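Local structure of dihydrodipicolinate synthase (Bacillus clausii KSM-K16, 3E96) at residues Q188-A200 / H205-N217. The protein probably acts as a 4-hydroxy-tetrahydrodipicolinate synthase, a TIM-barrel lyase of the DapA family. Sequence-based numbering, arbitrary orientation.
Sequences QIAWICGTAEKWA and HAGAKGFTSGLVN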
# COMPACT_ATOMS: atom_id res chain seq x y z
N GLN B 188 -23.69 6.11 -17.14
CA GLN B 188 -22.63 5.97 -18.14
C GLN B 188 -21.25 5.76 -17.54
O GLN B 188 -20.52 6.71 -17.26
CB GLN B 188 -22.62 7.21 -19.03
CG GLN B 188 -23.97 7.48 -19.69
CD GLN B 188 -24.01 8.79 -20.45
OE1 GLN B 188 -23.27 9.00 -21.41
NE2 GLN B 188 -24.89 9.69 -20.02
N ILE B 189 -20.88 4.49 -17.37
CA ILE B 189 -19.57 4.15 -16.82
C ILE B 189 -18.81 3.28 -17.81
O ILE B 189 -19.35 2.32 -18.35
CB ILE B 189 -19.72 3.37 -15.49
CG1 ILE B 189 -20.46 4.22 -14.46
CG2 ILE B 189 -18.35 2.94 -14.98
CD1 ILE B 189 -19.75 5.50 -14.07
N ALA B 190 -17.56 3.63 -18.08
CA ALA B 190 -16.75 2.82 -18.97
C ALA B 190 -16.24 1.68 -18.09
O ALA B 190 -15.55 1.91 -17.11
CB ALA B 190 -15.57 3.62 -19.51
N TRP B 191 -16.60 0.44 -18.43
CA TRP B 191 -16.14 -0.70 -17.65
C TRP B 191 -14.87 -1.27 -18.26
O TRP B 191 -14.89 -1.81 -19.37
CB TRP B 191 -17.23 -1.78 -17.59
CG TRP B 191 -18.37 -1.39 -16.71
CD1 TRP B 191 -19.63 -1.00 -17.11
CD2 TRP B 191 -18.37 -1.33 -15.28
NE1 TRP B 191 -20.40 -0.70 -16.01
CE2 TRP B 191 -19.65 -0.90 -14.87
CE3 TRP B 191 -17.40 -1.59 -14.30
CZ2 TRP B 191 -19.99 -0.73 -13.53
CZ3 TRP B 191 -17.74 -1.42 -12.96
CH2 TRP B 191 -19.02 -0.99 -12.59
N ILE B 192 -13.77 -1.14 -17.52
CA ILE B 192 -12.46 -1.59 -17.99
C ILE B 192 -11.89 -2.76 -17.18
O ILE B 192 -11.89 -2.73 -15.96
CB ILE B 192 -11.46 -0.42 -17.91
CG1 ILE B 192 -11.96 0.75 -18.76
CG2 ILE B 192 -10.07 -0.86 -18.38
CD1 ILE B 192 -11.27 2.07 -18.47
N CYS B 193 -11.41 -3.78 -17.88
CA CYS B 193 -10.79 -4.91 -17.19
C CYS B 193 -9.43 -4.42 -16.72
O CYS B 193 -8.55 -4.16 -17.54
CB CYS B 193 -10.61 -6.10 -18.13
SG CYS B 193 -9.61 -7.42 -17.42
N GLY B 194 -9.25 -4.29 -15.41
CA GLY B 194 -7.99 -3.80 -14.88
C GLY B 194 -6.91 -4.85 -14.68
O GLY B 194 -5.85 -4.53 -14.14
N THR B 195 -7.17 -6.08 -15.12
CA THR B 195 -6.20 -7.15 -14.95
C THR B 195 -5.53 -7.66 -16.23
O THR B 195 -4.97 -8.75 -16.26
CB THR B 195 -6.83 -8.32 -14.17
OG1 THR B 195 -8.10 -8.65 -14.73
CG2 THR B 195 -7.02 -7.92 -12.69
N ALA B 196 -5.62 -6.84 -17.27
CA ALA B 196 -4.99 -7.08 -18.57
C ALA B 196 -5.43 -8.25 -19.44
O ALA B 196 -6.45 -8.89 -19.20
CB ALA B 196 -3.47 -7.10 -18.40
N GLU B 197 -4.64 -8.50 -20.48
CA GLU B 197 -4.93 -9.52 -21.48
C GLU B 197 -5.31 -10.93 -21.04
O GLU B 197 -6.13 -11.57 -21.70
CB GLU B 197 -3.78 -9.59 -22.49
CG GLU B 197 -3.68 -8.34 -23.37
CD GLU B 197 -2.74 -7.27 -22.83
OE1 GLU B 197 -2.49 -7.25 -21.60
OE2 GLU B 197 -2.26 -6.44 -23.63
N LYS B 198 -4.74 -11.43 -19.95
CA LYS B 198 -5.10 -12.78 -19.51
C LYS B 198 -6.59 -12.84 -19.15
O LYS B 198 -7.26 -13.84 -19.40
CB LYS B 198 -4.27 -13.20 -18.28
CG LYS B 198 -4.69 -14.55 -17.70
CD LYS B 198 -3.78 -14.99 -16.55
CE LYS B 198 -4.25 -16.30 -15.95
NZ LYS B 198 -3.43 -16.72 -14.77
N TRP B 199 -7.10 -11.76 -18.59
CA TRP B 199 -8.49 -11.72 -18.17
C TRP B 199 -9.47 -10.99 -19.09
O TRP B 199 -10.68 -11.16 -18.97
CB TRP B 199 -8.58 -11.12 -16.76
CG TRP B 199 -7.92 -12.00 -15.73
CD1 TRP B 199 -6.62 -11.97 -15.34
CD2 TRP B 199 -8.54 -13.08 -15.03
NE1 TRP B 199 -6.38 -12.98 -14.43
CE2 TRP B 199 -7.54 -13.67 -14.22
CE3 TRP B 199 -9.83 -13.60 -15.00
CZ2 TRP B 199 -7.80 -14.77 -13.40
CZ3 TRP B 199 -10.10 -14.70 -14.18
CH2 TRP B 199 -9.08 -15.27 -13.39
N ALA B 200 -8.94 -10.19 -20.01
CA ALA B 200 -9.77 -9.41 -20.92
C ALA B 200 -10.87 -10.17 -21.67
O ALA B 200 -12.00 -9.68 -21.75
CB ALA B 200 -8.87 -8.67 -21.93
N HIS B 205 -16.73 -10.68 -22.32
CA HIS B 205 -17.97 -11.45 -22.44
C HIS B 205 -18.97 -11.03 -21.36
O HIS B 205 -20.18 -11.02 -21.58
CB HIS B 205 -17.67 -12.95 -22.30
CG HIS B 205 -18.90 -13.79 -22.16
ND1 HIS B 205 -19.79 -13.99 -23.20
CD2 HIS B 205 -19.39 -14.48 -21.11
CE1 HIS B 205 -20.78 -14.76 -22.78
NE2 HIS B 205 -20.56 -15.07 -21.51
N ALA B 206 -18.45 -10.67 -20.19
CA ALA B 206 -19.28 -10.26 -19.06
C ALA B 206 -19.72 -8.78 -19.07
O ALA B 206 -20.51 -8.38 -18.21
CB ALA B 206 -18.57 -10.59 -17.75
N GLY B 207 -19.20 -7.98 -19.99
CA GLY B 207 -19.62 -6.59 -20.04
C GLY B 207 -18.56 -5.51 -20.18
O GLY B 207 -18.89 -4.35 -20.42
N ALA B 208 -17.29 -5.87 -20.03
CA ALA B 208 -16.22 -4.87 -20.15
C ALA B 208 -16.04 -4.47 -21.61
O ALA B 208 -16.24 -5.29 -22.51
CB ALA B 208 -14.91 -5.44 -19.60
N LYS B 209 -15.65 -3.22 -21.85
CA LYS B 209 -15.45 -2.74 -23.21
C LYS B 209 -14.06 -2.13 -23.40
O LYS B 209 -13.82 -1.40 -24.35
CB LYS B 209 -16.53 -1.72 -23.59
CG LYS B 209 -17.91 -2.34 -23.70
CD LYS B 209 -18.97 -1.31 -24.05
CE LYS B 209 -20.34 -1.96 -24.17
NZ LYS B 209 -21.37 -0.97 -24.59
N GLY B 210 -13.16 -2.46 -22.49
CA GLY B 210 -11.80 -1.97 -22.56
C GLY B 210 -10.95 -2.76 -21.58
O GLY B 210 -11.49 -3.52 -20.78
N PHE B 211 -9.64 -2.61 -21.66
CA PHE B 211 -8.75 -3.31 -20.73
C PHE B 211 -7.41 -2.60 -20.62
O PHE B 211 -7.00 -1.88 -21.54
CB PHE B 211 -8.57 -4.79 -21.15
CG PHE B 211 -7.94 -4.99 -22.51
CD1 PHE B 211 -6.55 -5.02 -22.65
CD2 PHE B 211 -8.73 -5.21 -23.63
CE1 PHE B 211 -5.96 -5.26 -23.89
CE2 PHE B 211 -8.16 -5.44 -24.88
CZ PHE B 211 -6.77 -5.47 -25.01
N THR B 212 -6.75 -2.77 -19.48
CA THR B 212 -5.45 -2.16 -19.26
C THR B 212 -4.40 -3.09 -19.84
O THR B 212 -4.66 -4.27 -20.06
CB THR B 212 -5.17 -1.97 -17.76
OG1 THR B 212 -5.28 -3.23 -17.09
CG2 THR B 212 -6.15 -0.97 -17.16
N SER B 213 -3.20 -2.57 -20.08
CA SER B 213 -2.15 -3.41 -20.64
C SER B 213 -0.76 -2.90 -20.33
O SER B 213 -0.48 -1.71 -20.46
CB SER B 213 -2.33 -3.51 -22.16
OG SER B 213 -1.23 -4.20 -22.74
N GLY B 214 0.10 -3.82 -19.90
CA GLY B 214 1.49 -3.49 -19.63
C GLY B 214 2.27 -4.03 -20.81
O GLY B 214 3.39 -3.61 -21.11
N LEU B 215 1.66 -4.98 -21.51
CA LEU B 215 2.27 -5.59 -22.68
C LEU B 215 2.58 -4.56 -23.76
O LEU B 215 3.53 -4.72 -24.53
CB LEU B 215 1.33 -6.68 -23.24
CG LEU B 215 1.75 -7.42 -24.52
CD1 LEU B 215 3.08 -8.11 -24.30
CD2 LEU B 215 0.68 -8.44 -24.89
N VAL B 216 1.79 -3.48 -23.83
CA VAL B 216 2.02 -2.45 -24.84
C VAL B 216 3.40 -1.81 -24.75
O VAL B 216 3.86 -1.19 -25.71
CB VAL B 216 0.96 -1.32 -24.76
CG1 VAL B 216 -0.42 -1.89 -25.09
CG2 VAL B 216 0.97 -0.68 -23.39
N ASN B 217 4.07 -1.95 -23.60
CA ASN B 217 5.41 -1.38 -23.45
C ASN B 217 6.42 -2.01 -24.39
O ASN B 217 7.42 -1.38 -24.73
CB ASN B 217 5.91 -1.53 -22.01
CG ASN B 217 5.24 -0.56 -21.05
OD1 ASN B 217 4.32 -0.94 -20.32
ND2 ASN B 217 5.68 0.68 -21.07
O HOH W 1 -0.32 -6.64 -20.29
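Cys193, at the end of strand 190-193, pairs with Phe211 of the neighbouring parallel strand 210-213; the short axes cross at -41°. Three backbone bonds join the two segments. Lys209 N binds Trp191 O just ahead of the second strand, Cys193 N binds Gly210 O (2.9 Å), and Thr212 N binds Cys193 O (3.0 Å). Side chains pack tightly on the face of Cys193 and Phe211, where their CB atoms lie 3.9 Å apart. Phe211 CG stands between its own backbone N and carbonyl carbon (chi1 62°), and Ala200 CB covers one face of the ring in a CH-pi contact, 4.2 Å from the centroid. The Glu197 side chain crosses that of Phe211 at about a right angle, CG meeting CE1 obliquely; the bend at chi2 (93°) carries the carboxylate on to Ser213. There OE2 accepts a hydrogen bond from Ser213 OG (2.6 Å) on its syn lone pair, while OE1 accepts from a water that in turn accepts from Leu215 N. Ser213 OG also accepts a hydrogen bond from Val216 N, an ST motif, so both carboxylate oxygens and the turn are tied together. On the other face, Ile192 CG2 lies 3.6 Å from Phe211 CA. The contact thins toward Gly207, which ends helix 200-206 in a Schellman motif, and the exposed Lys209, whose side chain extends away from segment 188-200. These strands are the last two of the eight-stranded barrel, linked by a beta-alpha-beta crossover through helix 200-206. Strand 163-168 flanks 190-193 and brings Lys167, the predicted Schiff-base lysine, beside Thr212, while helices 220-231 and 235-252 pack against Glu197.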